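Local structure of LEOA (Escherichia coli, 4AUR) at residues E330-M335 with D513-L518; Y143-T148 with F174-M179; S8-A13 with I260-V265; Q20-L25 with D37-V42. The protein is a bacterial dynamin-like GTPase of enterotoxigenic strains that probably binds and hydrolyses GTP and may act on membranes. All blocks are in the same frame, centred on the assembly; numbering follows the deposited sequence.

The chain starts with helix 3-30, which serves two contacts. Its residues 20-25 pair with 37-42 in contact 4, closing a short hairpin with helix 38-51. The chain then builds the GTPase sheet, where contact 2 joins the neighbouring strands 140-146 and 172-177. Helix 250-273 returns to residues 8-13 and closes contact 3. Contacts 4 and 2 are thus both nested in the long loop of contact 3 and follow one another within it. Contact 1 comes last, closing a separate loop between helices 275-343 and 489-518. No loops cross. Contacts 2 and 3 have centres about 26 Å apart, while the centres of contacts 1 and 2 are about 109 Å apart.

Contact 1: residues E330-M335 with D513-L518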
loop_
_atom_site.group_PDB
_atom_site.type_symbol
_atom_site.label_atom_id
_atom_site.label_comp_id
_atom_site.label_asym_id
_atom_site.label_seq_id
_atom_site.Cartn_x
_atom_site.Cartn_y
_atom_site.Cartn_z
ATOM N N GLU A 330 -34.946 7.103 40.341
ATOM C CA GLU A 330 -34.720 6.827 41.727
ATOM C C GLU A 330 -34.877 8.125 42.507
ATOM O O GLU A 330 -35.477 8.148 43.578
ATOM C CB GLU A 330 -33.318 6.237 41.961
ATOM C CG GLU A 330 -33.189 4.755 41.625
ATOM C CD GLU A 330 -31.760 4.241 41.661
ATOM O OE1 GLU A 330 -31.000 4.581 42.589
ATOM O OE2 GLU A 330 -31.385 3.473 40.770
ATOM N N GLU A 331 -34.333 9.209 41.970
ATOM C CA GLU A 331 -34.302 10.482 42.697
ATOM C C GLU A 331 -35.698 11.065 42.822
ATOM O O GLU A 331 -36.048 11.568 43.868
ATOM C CB GLU A 331 -33.351 11.474 42.017
ATOM C CG GLU A 331 -33.548 12.940 42.365
ATOM C CD GLU A 331 -32.470 13.826 41.753
ATOM O OE1 GLU A 331 -31.298 13.396 41.725
ATOM O OE2 GLU A 331 -32.781 14.949 41.304
ATOM N N LEU A 332 -36.474 10.993 41.749
ATOM C CA LEU A 332 -37.845 11.492 41.751
ATOM C C LEU A 332 -38.774 10.668 42.636
ATOM O O LEU A 332 -39.735 11.198 43.164
ATOM C CB LEU A 332 -38.416 11.508 40.337
ATOM C CG LEU A 332 -37.821 12.463 39.315
ATOM C CD1 LEU A 332 -38.420 12.218 37.943
ATOM C CD2 LEU A 332 -38.051 13.896 39.714
ATOM N N ASN A 333 -38.496 9.380 42.771
ATOM C CA ASN A 333 -39.307 8.498 43.578
ATOM C C ASN A 333 -39.091 8.762 45.082
ATOM O O ASN A 333 -40.037 8.766 45.857
ATOM C CB ASN A 333 -39.025 7.037 43.227
ATOM C CG ASN A 333 -40.241 6.137 43.421
ATOM O OD1 ASN A 333 -41.346 6.397 42.901
ATOM N ND2 ASN A 333 -40.039 5.050 44.152
ATOM N N LEU A 334 -37.855 9.011 45.495
ATOM C CA LEU A 334 -37.612 9.463 46.858
ATOM C C LEU A 334 -38.325 10.778 47.156
ATOM O O LEU A 334 -38.951 10.945 48.194
ATOM C CB LEU A 334 -36.122 9.647 47.114
ATOM C CG LEU A 334 -35.404 8.357 47.464
ATOM C CD1 LEU A 334 -33.903 8.520 47.257
ATOM C CD2 LEU A 334 -35.722 7.934 48.898
HETATM N N MSE A 335 -38.232 11.716 46.239
HETATM C CA MSE A 335 -38.784 13.019 46.465
HETATM C C MSE A 335 -40.225 12.895 46.771
HETATM O O MSE A 335 -40.697 13.513 47.687
HETATM C CB MSE A 335 -38.567 13.848 45.229
HETATM C CG MSE A 335 -38.510 15.319 45.593
HETATM SE SE MSE A 335 -38.374 16.253 43.888
HETATM C CE MSE A 335 -36.472 15.838 43.557
ATOM N N ASP A 513 -46.718 11.958 35.308
ATOM C CA ASP A 513 -46.520 12.269 33.912
ATOM C C ASP A 513 -45.135 11.800 33.478
ATOM O O ASP A 513 -44.987 10.979 32.568
ATOM C CB ASP A 513 -46.695 13.770 33.687
ATOM C CG ASP A 513 -48.055 14.293 34.191
ATOM O OD1 ASP A 513 -48.898 13.477 34.655
ATOM O OD2 ASP A 513 -48.279 15.526 34.124
ATOM N N ILE A 514 -44.126 12.293 34.174
ATOM C CA ILE A 514 -42.751 12.002 33.842
ATOM C C ILE A 514 -42.343 10.554 34.083
ATOM O O ILE A 514 -41.417 10.078 33.468
ATOM C CB ILE A 514 -41.814 12.908 34.628
ATOM C CG1 ILE A 514 -40.403 12.755 34.130
ATOM C CG2 ILE A 514 -41.808 12.542 36.090
ATOM C CD1 ILE A 514 -39.515 13.789 34.760
ATOM N N TYR A 515 -42.993 9.848 34.988
ATOM C CA TYR A 515 -42.675 8.442 35.133
ATOM C C TYR A 515 -43.123 7.677 33.881
ATOM O O TYR A 515 -42.473 6.712 33.500
ATOM C CB TYR A 515 -43.336 7.831 36.357
ATOM C CG TYR A 515 -42.862 8.290 37.734
ATOM C CD1 TYR A 515 -41.601 8.848 37.950
ATOM C CD2 TYR A 515 -43.696 8.131 38.846
ATOM C CE1 TYR A 515 -41.203 9.234 39.216
ATOM C CE2 TYR A 515 -43.294 8.506 40.110
ATOM C CZ TYR A 515 -42.047 9.053 40.293
ATOM O OH TYR A 515 -41.678 9.415 41.573
ATOM N N ASP A 516 -44.221 8.103 33.257
ATOM C CA ASP A 516 -44.743 7.458 32.044
ATOM C C ASP A 516 -43.761 7.585 30.884
ATOM O O ASP A 516 -43.735 6.745 29.989
ATOM C CB ASP A 516 -46.085 8.078 31.602
ATOM C CG ASP A 516 -47.229 7.830 32.596
ATOM O OD1 ASP A 516 -47.306 6.720 33.167
ATOM O OD2 ASP A 516 -48.059 8.744 32.806
ATOM N N VAL A 517 -42.969 8.653 30.898
ATOM C CA VAL A 517 -41.993 8.917 29.859
ATOM C C VAL A 517 -40.746 8.084 30.068
ATOM O O VAL A 517 -40.173 7.570 29.117
ATOM C CB VAL A 517 -41.620 10.391 29.850
ATOM C CG1 VAL A 517 -40.584 10.683 28.785
ATOM C CG2 VAL A 517 -42.876 11.212 29.616
ATOM N N LEU A 518 -40.338 7.950 31.321
ATOM C CA LEU A 518 -39.143 7.214 31.679
ATOM C C LEU A 518 -39.403 5.736 31.688
ATOM O O LEU A 518 -38.471 4.955 31.705
ATOM C CB LEU A 518 -38.650 7.624 33.064
ATOM C CG LEU A 518 -38.176 9.055 33.291
ATOM C CD1 LEU A 518 -37.699 9.204 34.726
ATOM C CD2 LEU A 518 -37.074 9.476 32.336
#
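Leu332 fits among Ile514, Tyr515 and Leu518, and this is the close-packed part of the contact. Its CD1 meets Ile514 CD1 at 3.7 Å, the two side chains reaching toward each other tip to tip. Ile514 has CG1 anti to its backbone N (chi1 -171°), and this extends CD1 toward the leucine. Leu332 CB lies at the edge of the Tyr515 ring, 3.8 Å from CE1. Leu518 CD1 is a looser neighbour, 4.5 Å from Leu332 CD1. Helix 368-408 packs against the same apolar group, with Ser377 on Leu332 and Val378 on Ile514. The segments belong to two near-antiparallel helices of the dynamin-like helical domain. The axes of the two segments come no closer than 11.4 Å, so side chains rather than backbones bridge the gap. The other side of the contact is more open and polar. There Asn333 crosses Tyr515 at about a right angle, with OD1 3.3 Å from the tyrosine OH, and both residues are partly exposed. Tyr515 OH also lies 3.1 Å from Leu332 O, but its hydrogen bond goes to OE1 of Glu336, just after 330-335 on helix 275-343. Phe329 meets the Tyr515 ring edge-to-face.

Contact 2: residues Y143-T148 with F174-M179; sequences YVVDAT and FVINKM
Tyr143 and Phe174 lie side by side on neighbouring strands, their ring planes inclined by 36° and their centroids 5.4 Å apart. The rings meet obliquely. Phe174 CD1 and CE1 come up to Tyr143 CB, while the tyrosine ring, its CG swung opposite the main-chain nitrogen (chi1 -154°), leads away toward Phe113 and Leu151. Val145 and Ile176 continue this face of the sheet, with Val145 CG2 3.9 Å from Ile176 CG1. Val144 and Val175 project from the other face, crossing at an angle over Val69 of helix 66-74. The strands are parallel and belong to a beta-alpha-beta unit with helix 156-165, within a P-loop NTPase sheet. Three backbone hydrogen bonds join them: Val175 N to Tyr143 O (2.9 Å), Val145 N to Val175 O (3.0 Å) and Asn177 N to Val145 O (3.2 Å). Asn177 and Lys178 fit the start of the NKxD guanine-recognition motif of GTPases. Asn177 bonds to Ser227 N and Asp64 O, and Lys178 NZ to Ser63 O. Lys178 NZ also makes a long salt bridge, 3.7 Å, to Asp146 OD2. Asp146 OD1 closes an Asx turn with Thr148 N and also accepts from Thr148 OG1.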
loop_
_atom_site.group_PDB
_atom_site.type_symbol
_atom_site.label_atom_id
_atom_site.label_comp_id
_atom_site.label_asym_id
_atom_site.label_seq_id
_atom_site.Cartn_x
_atom_site.Cartn_y
_atom_site.Cartn_z
ATOM N N TYR A 143 37.859 -9.599 -26.940
ATOM C CA TYR A 143 38.830 -8.758 -27.605
ATOM C C TYR A 143 40.191 -9.290 -27.209
ATOM O O TYR A 143 40.624 -9.103 -26.078
ATOM C CB TYR A 143 38.662 -7.300 -27.183
ATOM C CG TYR A 143 39.144 -6.367 -28.229
ATOM C CD1 TYR A 143 40.498 -6.248 -28.498
ATOM C CD2 TYR A 143 38.259 -5.649 -28.995
ATOM C CE1 TYR A 143 40.958 -5.423 -29.485
ATOM C CE2 TYR A 143 38.711 -4.814 -29.985
ATOM C CZ TYR A 143 40.063 -4.706 -30.216
ATOM O OH TYR A 143 40.516 -3.884 -31.198
ATOM N N VAL A 144 40.850 -9.983 -28.131
ATOM C CA VAL A 144 42.104 -10.657 -27.821
ATOM C C VAL A 144 43.268 -9.775 -28.200
ATOM O O VAL A 144 43.379 -9.350 -29.363
ATOM C CB VAL A 144 42.239 -11.980 -28.574
ATOM C CG1 VAL A 144 43.620 -12.566 -28.354
ATOM C CG2 VAL A 144 41.176 -12.962 -28.125
ATOM N N VAL A 145 44.140 -9.526 -27.220
ATOM C CA VAL A 145 45.324 -8.662 -27.391
ATOM C C VAL A 145 46.634 -9.398 -27.029
ATOM O O VAL A 145 46.622 -10.614 -26.791
ATOM C CB VAL A 145 45.184 -7.361 -26.578
ATOM C CG1 VAL A 145 43.927 -6.624 -26.998
ATOM C CG2 VAL A 145 45.177 -7.641 -25.089
ATOM N N ASP A 146 47.750 -8.656 -27.019
ATOM C CA ASP A 146 49.080 -9.226 -26.831
ATOM C C ASP A 146 49.544 -8.977 -25.432
ATOM O O ASP A 146 49.201 -7.978 -24.811
ATOM C CB ASP A 146 50.098 -8.634 -27.831
ATOM C CG ASP A 146 51.275 -9.599 -28.135
ATOM O OD1 ASP A 146 52.162 -9.760 -27.268
ATOM O OD2 ASP A 146 51.310 -10.191 -29.249
ATOM N N ALA A 147 50.346 -9.899 -24.938
ATOM C CA ALA A 147 50.920 -9.771 -23.621
ATOM C C ALA A 147 52.095 -8.778 -23.575
ATOM O O ALA A 147 52.248 -8.028 -22.605
ATOM C CB ALA A 147 51.381 -11.134 -23.167
ATOM N N THR A 148 52.943 -8.805 -24.600
ATOM C CA THR A 148 54.127 -7.939 -24.624
ATOM C C THR A 148 53.736 -6.467 -24.680
ATOM O O THR A 148 54.227 -5.665 -23.900
ATOM C CB THR A 148 55.065 -8.260 -25.812
ATOM O OG1 THR A 148 54.311 -8.325 -27.033
ATOM C CG2 THR A 148 55.768 -9.589 -25.592
ATOM N N PHE A 174 38.348 -8.498 -22.392
ATOM C CA PHE A 174 39.665 -8.321 -22.991
ATOM C C PHE A 174 40.577 -9.426 -22.498
ATOM O O PHE A 174 40.683 -9.676 -21.282
ATOM C CB PHE A 174 40.227 -6.966 -22.674
ATOM C CG PHE A 174 39.477 -5.886 -23.335
ATOM C CD1 PHE A 174 39.810 -5.490 -24.596
ATOM C CD2 PHE A 174 38.394 -5.302 -22.711
ATOM C CE1 PHE A 174 39.085 -4.513 -25.234
ATOM C CE2 PHE A 174 37.665 -4.322 -23.335
ATOM C CZ PHE A 174 38.013 -3.931 -24.606
ATOM N N VAL A 175 41.214 -10.086 -23.455
ATOM C CA VAL A 175 41.889 -11.323 -23.195
ATOM C C VAL A 175 43.335 -11.103 -23.522
ATOM O O VAL A 175 43.713 -11.073 -24.699
ATOM C CB VAL A 175 41.302 -12.434 -24.059
ATOM C CG1 VAL A 175 42.130 -13.702 -23.951
ATOM C CG2 VAL A 175 39.876 -12.689 -23.615
ATOM N N ILE A 176 44.141 -10.907 -22.476
ATOM C CA ILE A 176 45.556 -10.669 -22.670
ATOM C C ILE A 176 46.180 -12.029 -22.822
ATOM O O ILE A 176 46.245 -12.793 -21.861
ATOM C CB ILE A 176 46.216 -9.882 -21.552
ATOM C CG1 ILE A 176 45.511 -8.546 -21.352
ATOM C CG2 ILE A 176 47.644 -9.616 -21.952
ATOM C CD1 ILE A 176 45.920 -7.787 -20.096
ATOM N N ASN A 177 46.582 -12.301 -24.069
ATOM C CA ASN A 177 47.055 -13.599 -24.534
ATOM C C ASN A 177 48.571 -13.646 -24.737
ATOM O O ASN A 177 49.212 -12.634 -24.994
ATOM C CB ASN A 177 46.393 -13.943 -25.859
ATOM C CG ASN A 177 46.630 -15.375 -26.256
ATOM O OD1 ASN A 177 46.790 -16.225 -25.397
ATOM N ND2 ASN A 177 46.677 -15.649 -27.547
ATOM N N LYS A 178 49.118 -14.851 -24.655
ATOM C CA LYS A 178 50.557 -15.107 -24.720
ATOM C C LYS A 178 51.242 -14.523 -23.488
ATOM O O LYS A 178 52.193 -13.766 -23.605
ATOM C CB LYS A 178 51.193 -14.538 -25.992
ATOM C CG LYS A 178 50.601 -15.041 -27.299
ATOM C CD LYS A 178 50.708 -13.979 -28.372
ATOM C CE LYS A 178 50.700 -14.560 -29.770
ATOM N NZ LYS A 178 50.863 -13.488 -30.796
HETATM N N MSE A 179 50.761 -14.864 -22.303
HETATM C CA MSE A 179 51.425 -14.382 -21.103
HETATM C C MSE A 179 52.753 -15.103 -20.909
HETATM O O MSE A 179 53.660 -14.585 -20.232
HETATM C CB MSE A 179 50.451 -14.471 -19.943
HETATM C CG MSE A 179 49.435 -13.347 -20.092
HETATM SE SE MSE A 179 49.990 -11.841 -18.965
HETATM C CE MSE A 179 50.258 -10.359 -20.216
#

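Contact 3: residues S8-A13 with I260-V265; sequences SIEKQA and ILKTNV
Glu10 carries almost all of this contact, touching Val265 with its first carbon and the backbone of the other helix with the rest of its chain. Glu10 CB rests 3.6 Å from Val265 CG1. The glutamate then bends at chi2 (-48°), which lays its carboxylate beside the backbone of helix 250-273 at Lys262. Glu10 CG comes 3.7 Å from Leu261 O. Glu10 OE1 lies 3.4 Å from Lys262 O, but both are acceptors and no bond forms between them. The side chain of Lys262 touches only loosely, its CG 4.1 Å from Glu10 OE2. Its amino group does not close a salt bridge, since Lys262 NZ is 6.3 Å from Glu10 OE2, though the opposite charges may still attract weakly.

Further out, Pro266 packs on Glu10. A proline has no N-H, so the usual helical bond from residue 266 back to Lys262 O cannot form. Lys11 turns away from the contact, and its NZ makes weak hydrogen bonds to the carbonyls of Glu50 and Asp52. The helix axes run nearly parallel, at 27°, and approach to 9.3 Å. Phe7 of helix 3-30 packs on Val265, and Gln6 on Leu261 and Lys262. Beyond the pair lies the GTPase sheet: Leu140, at the start of strand 140-146, touches Ile260 and Leu261, so helix 250-273 touches both helix 3-30 and the start of that strand.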
loop_
_atom_site.group_PDB
_atom_site.type_symbol
_atom_site.label_atom_id
_atom_site.label_comp_id
_atom_site.label_asym_id
_atom_site.label_seq_id
_atom_site.Cartn_x
_atom_site.Cartn_y
_atom_site.Cartn_z
ATOM N N SER A 8 21.901 -22.247 -22.546
ATOM C CA SER A 8 20.622 -22.926 -22.642
ATOM C C SER A 8 19.754 -22.635 -21.414
ATOM O O SER A 8 18.554 -22.443 -21.563
ATOM C CB SER A 8 20.845 -24.417 -22.778
ATOM O OG SER A 8 21.341 -24.880 -21.549
ATOM N N ILE A 9 20.382 -22.604 -20.231
ATOM C CA ILE A 9 19.731 -22.248 -18.962
ATOM C C ILE A 9 19.275 -20.803 -18.917
ATOM O O ILE A 9 18.160 -20.510 -18.471
ATOM C CB ILE A 9 20.673 -22.426 -17.744
ATOM C CG1 ILE A 9 20.844 -23.894 -17.390
ATOM C CG2 ILE A 9 20.142 -21.701 -16.503
ATOM C CD1 ILE A 9 22.061 -24.165 -16.514
ATOM N N GLU A 10 20.153 -19.885 -19.309
ATOM C CA GLU A 10 19.777 -18.475 -19.336
ATOM C C GLU A 10 18.713 -18.240 -20.383
ATOM O O GLU A 10 17.811 -17.461 -20.141
ATOM C CB GLU A 10 20.979 -17.552 -19.508
ATOM C CG GLU A 10 21.870 -17.508 -18.271
ATOM C CD GLU A 10 21.111 -17.303 -16.946
ATOM O OE1 GLU A 10 20.201 -16.433 -16.860
ATOM O OE2 GLU A 10 21.432 -18.015 -15.964
ATOM N N LYS A 11 18.768 -18.947 -21.504
ATOM C CA LYS A 11 17.669 -18.894 -22.463
ATOM C C LYS A 11 16.360 -19.264 -21.812
ATOM O O LYS A 11 15.381 -18.541 -21.935
ATOM C CB LYS A 11 17.881 -19.818 -23.645
ATOM C CG LYS A 11 17.128 -19.384 -24.879
ATOM C CD LYS A 11 17.665 -20.043 -26.132
ATOM C CE LYS A 11 16.749 -21.134 -26.637
ATOM N NZ LYS A 11 17.559 -22.157 -27.340
ATOM N N GLN A 12 16.329 -20.371 -21.102
ATOM C CA GLN A 12 15.080 -20.782 -20.478
ATOM C C GLN A 12 14.640 -19.771 -19.424
ATOM O O GLN A 12 13.465 -19.427 -19.350
ATOM C CB GLN A 12 15.191 -22.179 -19.856
ATOM C CG GLN A 12 13.879 -22.963 -19.806
ATOM C CD GLN A 12 13.199 -23.151 -21.179
ATOM O OE1 GLN A 12 11.972 -23.397 -21.259
ATOM N NE2 GLN A 12 13.992 -23.038 -22.267
ATOM N N ALA A 13 15.561 -19.270 -18.615
ATOM C CA ALA A 13 15.141 -18.321 -17.597
ATOM C C ALA A 13 14.439 -17.135 -18.225
ATOM O O ALA A 13 13.453 -16.664 -17.705
ATOM C CB ALA A 13 16.307 -17.857 -16.755
ATOM N N ILE A 260 29.232 -13.694 -17.413
ATOM C CA ILE A 260 28.734 -12.624 -18.250
ATOM C C ILE A 260 27.489 -13.161 -18.863
ATOM O O ILE A 260 26.465 -12.505 -18.891
ATOM C CB ILE A 260 29.731 -12.250 -19.359
ATOM C CG1 ILE A 260 30.781 -11.285 -18.818
ATOM C CG2 ILE A 260 29.029 -11.603 -20.543
ATOM C CD1 ILE A 260 31.994 -11.173 -19.709
ATOM N N LEU A 261 27.609 -14.370 -19.377
ATOM C CA LEU A 261 26.491 -15.095 -19.894
ATOM C C LEU A 261 25.358 -15.075 -18.910
ATOM O O LEU A 261 24.208 -14.851 -19.286
ATOM C CB LEU A 261 26.894 -16.525 -20.126
ATOM C CG LEU A 261 27.810 -16.733 -21.313
ATOM C CD1 LEU A 261 28.379 -18.139 -21.238
ATOM C CD2 LEU A 261 27.077 -16.506 -22.623
ATOM N N LYS A 262 25.705 -15.298 -17.647
ATOM C CA LYS A 262 24.746 -15.419 -16.550
ATOM C C LYS A 262 23.907 -14.175 -16.488
ATOM O O LYS A 262 22.702 -14.255 -16.307
ATOM C CB LYS A 262 25.503 -15.620 -15.243
ATOM C CG LYS A 262 24.698 -16.234 -14.136
ATOM C CD LYS A 262 25.569 -16.576 -12.929
ATOM C CE LYS A 262 25.824 -18.073 -12.785
ATOM N NZ LYS A 262 25.653 -18.542 -11.368
ATOM N N THR A 263 24.556 -13.031 -16.699
ATOM C CA THR A 263 23.940 -11.731 -16.562
ATOM C C THR A 263 23.453 -11.151 -17.879
ATOM O O THR A 263 22.390 -10.556 -17.944
ATOM C CB THR A 263 24.944 -10.703 -16.017
ATOM O OG1 THR A 263 25.939 -11.349 -15.209
ATOM C CG2 THR A 263 24.202 -9.653 -15.192
ATOM N N ASN A 264 24.249 -11.304 -18.924
ATOM C CA ASN A 264 24.040 -10.565 -20.153
ATOM C C ASN A 264 23.127 -11.277 -21.164
ATOM O O ASN A 264 22.573 -10.635 -22.061
ATOM C CB ASN A 264 25.412 -10.244 -20.760
ATOM C CG ASN A 264 25.330 -9.517 -22.091
ATOM O OD1 ASN A 264 25.885 -9.980 -23.085
ATOM N ND2 ASN A 264 24.656 -8.373 -22.119
ATOM N N VAL A 265 22.951 -12.587 -21.032
ATOM C CA VAL A 265 22.141 -13.314 -21.996
ATOM C C VAL A 265 20.676 -12.882 -21.967
ATOM O O VAL A 265 20.088 -12.650 -23.021
ATOM C CB VAL A 265 22.283 -14.833 -21.820
ATOM C CG1 VAL A 265 21.149 -15.575 -22.529
ATOM C CG2 VAL A 265 23.657 -15.280 -22.328
#

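Contact 4: residues Q20-L25 with D37-V42; sequences QLRGML and DDLQKV
Leu25 and Leu39 slide past each other in opposite directions, and the closest side-chain approach is between Leu25 CB and Leu39 CD2 at 3.5 Å. Both leucines hold CG anti to the carbonyl carbon, beside the backbone N (chi1 -76° and -69°). Leu39 leaves its helix beside the contact rather than straight at it, but this conformation brings its CD2 back across. The same methyl also lies 3.5 Å from Arg22 O and 3.6 Å from Arg22 CG. The two methyls of Leu25 straddle Asp38 CB, with CD2 at 3.8 Å, the two side chains crossing at about a right angle. Asp38 thus meets the leucine mainly through its CB.

One turn along, Val42 divides its branches. Val42 CG2 meets Leu25 CD1 at 4.1 Å and Leu21 CD2 at 4.2 Å. Val42 CG1 faces the aliphatic part of Arg22, 4.1 Å from its CD. The arginine chain is extended at chi2 and bends at chi3 (61°). Its polar end goes past the contact, where NH1 is hydrogen-bonded to Thr43 OG1. This bond ties the arginine to the next turn of the opposite helix; Thr43 OG1 is itself hydrogen-bonded to Leu39 O.

The two helices are antiparallel and make a helical hairpin near the start of the chain. Helix 275-343 lies against it, with Val282 on Leu21 and Leu25 and Met275 on Val42. Helix 547-567, near the C terminus, packs on Met24.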
loop_
_atom_site.group_PDB
_atom_site.type_symbol
_atom_site.label_atom_id
_atom_site.label_comp_id
_atom_site.label_asym_id
_atom_site.label_seq_id
_atom_site.Cartn_x
_atom_site.Cartn_y
_atom_site.Cartn_z
ATOM N N GLN A 20 5.968 -15.184 -17.100
ATOM C CA GLN A 20 5.476 -14.485 -15.914
ATOM C C GLN A 20 4.964 -13.120 -16.301
ATOM O O GLN A 20 4.004 -12.625 -15.743
ATOM C CB GLN A 20 6.584 -14.308 -14.898
ATOM C CG GLN A 20 7.079 -15.612 -14.281
ATOM C CD GLN A 20 8.525 -15.507 -13.845
ATOM O OE1 GLN A 20 9.069 -14.407 -13.700
ATOM N NE2 GLN A 20 9.158 -16.646 -13.635
ATOM N N LEU A 21 5.628 -12.505 -17.270
ATOM C CA LEU A 21 5.156 -11.256 -17.829
ATOM C C LEU A 21 3.767 -11.425 -18.383
ATOM O O LEU A 21 2.881 -10.657 -18.079
ATOM C CB LEU A 21 6.105 -10.760 -18.910
ATOM C CG LEU A 21 5.880 -9.322 -19.364
ATOM C CD1 LEU A 21 5.878 -8.421 -18.144
ATOM C CD2 LEU A 21 6.933 -8.891 -20.359
ATOM N N ARG A 22 3.566 -12.458 -19.184
ATOM C CA ARG A 22 2.236 -12.794 -19.714
ATOM C C ARG A 22 1.200 -12.942 -18.625
ATOM O O ARG A 22 0.087 -12.506 -18.780
ATOM C CB ARG A 22 2.301 -14.073 -20.540
ATOM C CG ARG A 22 1.518 -13.964 -21.838
ATOM C CD ARG A 22 1.913 -15.037 -22.833
ATOM N NE ARG A 22 1.663 -16.374 -22.311
ATOM C CZ ARG A 22 1.823 -17.490 -22.996
ATOM N NH1 ARG A 22 2.229 -17.466 -24.259
ATOM N NH2 ARG A 22 1.573 -18.640 -22.414
ATOM N N GLY A 23 1.584 -13.559 -17.519
ATOM C CA GLY A 23 0.696 -13.746 -16.385
ATOM C C GLY A 23 0.365 -12.423 -15.744
ATOM O O GLY A 23 -0.736 -12.221 -15.262
HETATM N N MSE A 24 1.322 -11.509 -15.744
HETATM C CA MSE A 24 1.133 -10.233 -15.096
HETATM C C MSE A 24 0.188 -9.461 -15.949
HETATM O O MSE A 24 -0.643 -8.729 -15.415
HETATM C CB MSE A 24 2.462 -9.510 -14.908
HETATM C CG MSE A 24 3.243 -10.114 -13.765
HETATM SE SE MSE A 24 4.817 -8.965 -13.430
HETATM C CE MSE A 24 6.309 -10.155 -13.880
ATOM N N LEU A 25 0.270 -9.634 -17.277
ATOM C CA LEU A 25 -0.639 -8.936 -18.208
ATOM C C LEU A 25 -2.079 -9.369 -18.098
ATOM O O LEU A 25 -2.984 -8.553 -18.179
ATOM C CB LEU A 25 -0.208 -9.159 -19.633
ATOM C CG LEU A 25 1.014 -8.331 -20.018
ATOM C CD1 LEU A 25 1.764 -8.954 -21.186
ATOM C CD2 LEU A 25 0.610 -6.901 -20.339
ATOM N N ASP A 37 -2.435 -5.669 -27.451
ATOM C CA ASP A 37 -2.127 -7.037 -27.840
ATOM C C ASP A 37 -0.784 -7.457 -27.282
ATOM O O ASP A 37 -0.082 -8.226 -27.899
ATOM C CB ASP A 37 -2.140 -7.166 -29.370
ATOM C CG ASP A 37 -0.980 -6.454 -30.028
ATOM O OD1 ASP A 37 -0.429 -5.474 -29.447
ATOM O OD2 ASP A 37 -0.612 -6.890 -31.136
ATOM N N ASP A 38 -0.450 -6.943 -26.100
ATOM C CA ASP A 38 0.801 -7.251 -25.412
ATOM C C ASP A 38 0.913 -8.759 -25.150
ATOM O O ASP A 38 1.998 -9.308 -25.184
ATOM C CB ASP A 38 0.917 -6.458 -24.099
ATOM C CG ASP A 38 1.169 -4.927 -24.303
ATOM O OD1 ASP A 38 1.845 -4.534 -25.275
ATOM O OD2 ASP A 38 0.712 -4.113 -23.454
ATOM N N LEU A 39 -0.200 -9.439 -24.932
ATOM C CA LEU A 39 -0.167 -10.898 -24.751
ATOM C C LEU A 39 0.350 -11.633 -25.978
ATOM O O LEU A 39 1.228 -12.491 -25.887
ATOM C CB LEU A 39 -1.553 -11.444 -24.389
ATOM C CG LEU A 39 -2.110 -11.091 -23.005
ATOM C CD1 LEU A 39 -3.499 -11.660 -22.776
ATOM C CD2 LEU A 39 -1.174 -11.572 -21.916
ATOM N N GLN A 40 -0.176 -11.299 -27.141
ATOM C CA GLN A 40 0.290 -11.954 -28.348
ATOM C C GLN A 40 1.698 -11.485 -28.729
ATOM O O GLN A 40 2.479 -12.252 -29.288
ATOM C CB GLN A 40 -0.707 -11.765 -29.480
ATOM C CG GLN A 40 -0.704 -12.933 -30.448
ATOM C CD GLN A 40 -1.523 -14.128 -29.957
ATOM O OE1 GLN A 40 -2.661 -13.966 -29.465
ATOM N NE2 GLN A 40 -0.960 -15.348 -30.114
ATOM N N LYS A 41 2.042 -10.237 -28.419
ATOM C CA LYS A 41 3.394 -9.740 -28.699
ATOM C C LYS A 41 4.381 -10.555 -27.898
ATOM O O LYS A 41 5.375 -11.029 -28.436
ATOM C CB LYS A 41 3.548 -8.279 -28.339
ATOM C CG LYS A 41 2.678 -7.324 -29.138
ATOM C CD LYS A 41 3.363 -6.829 -30.392
ATOM C CE LYS A 41 2.446 -5.928 -31.202
ATOM N NZ LYS A 41 1.595 -6.712 -32.145
ATOM N N VAL A 42 4.081 -10.751 -26.615
ATOM C CA VAL A 42 4.966 -11.527 -25.726
ATOM C C VAL A 42 5.167 -12.980 -26.169
ATOM O O VAL A 42 6.291 -13.466 -26.201
ATOM C CB VAL A 42 4.477 -11.460 -24.270
ATOM C CG1 VAL A 42 5.122 -12.536 -23.405
ATOM C CG2 VAL A 42 4.757 -10.080 -23.699
#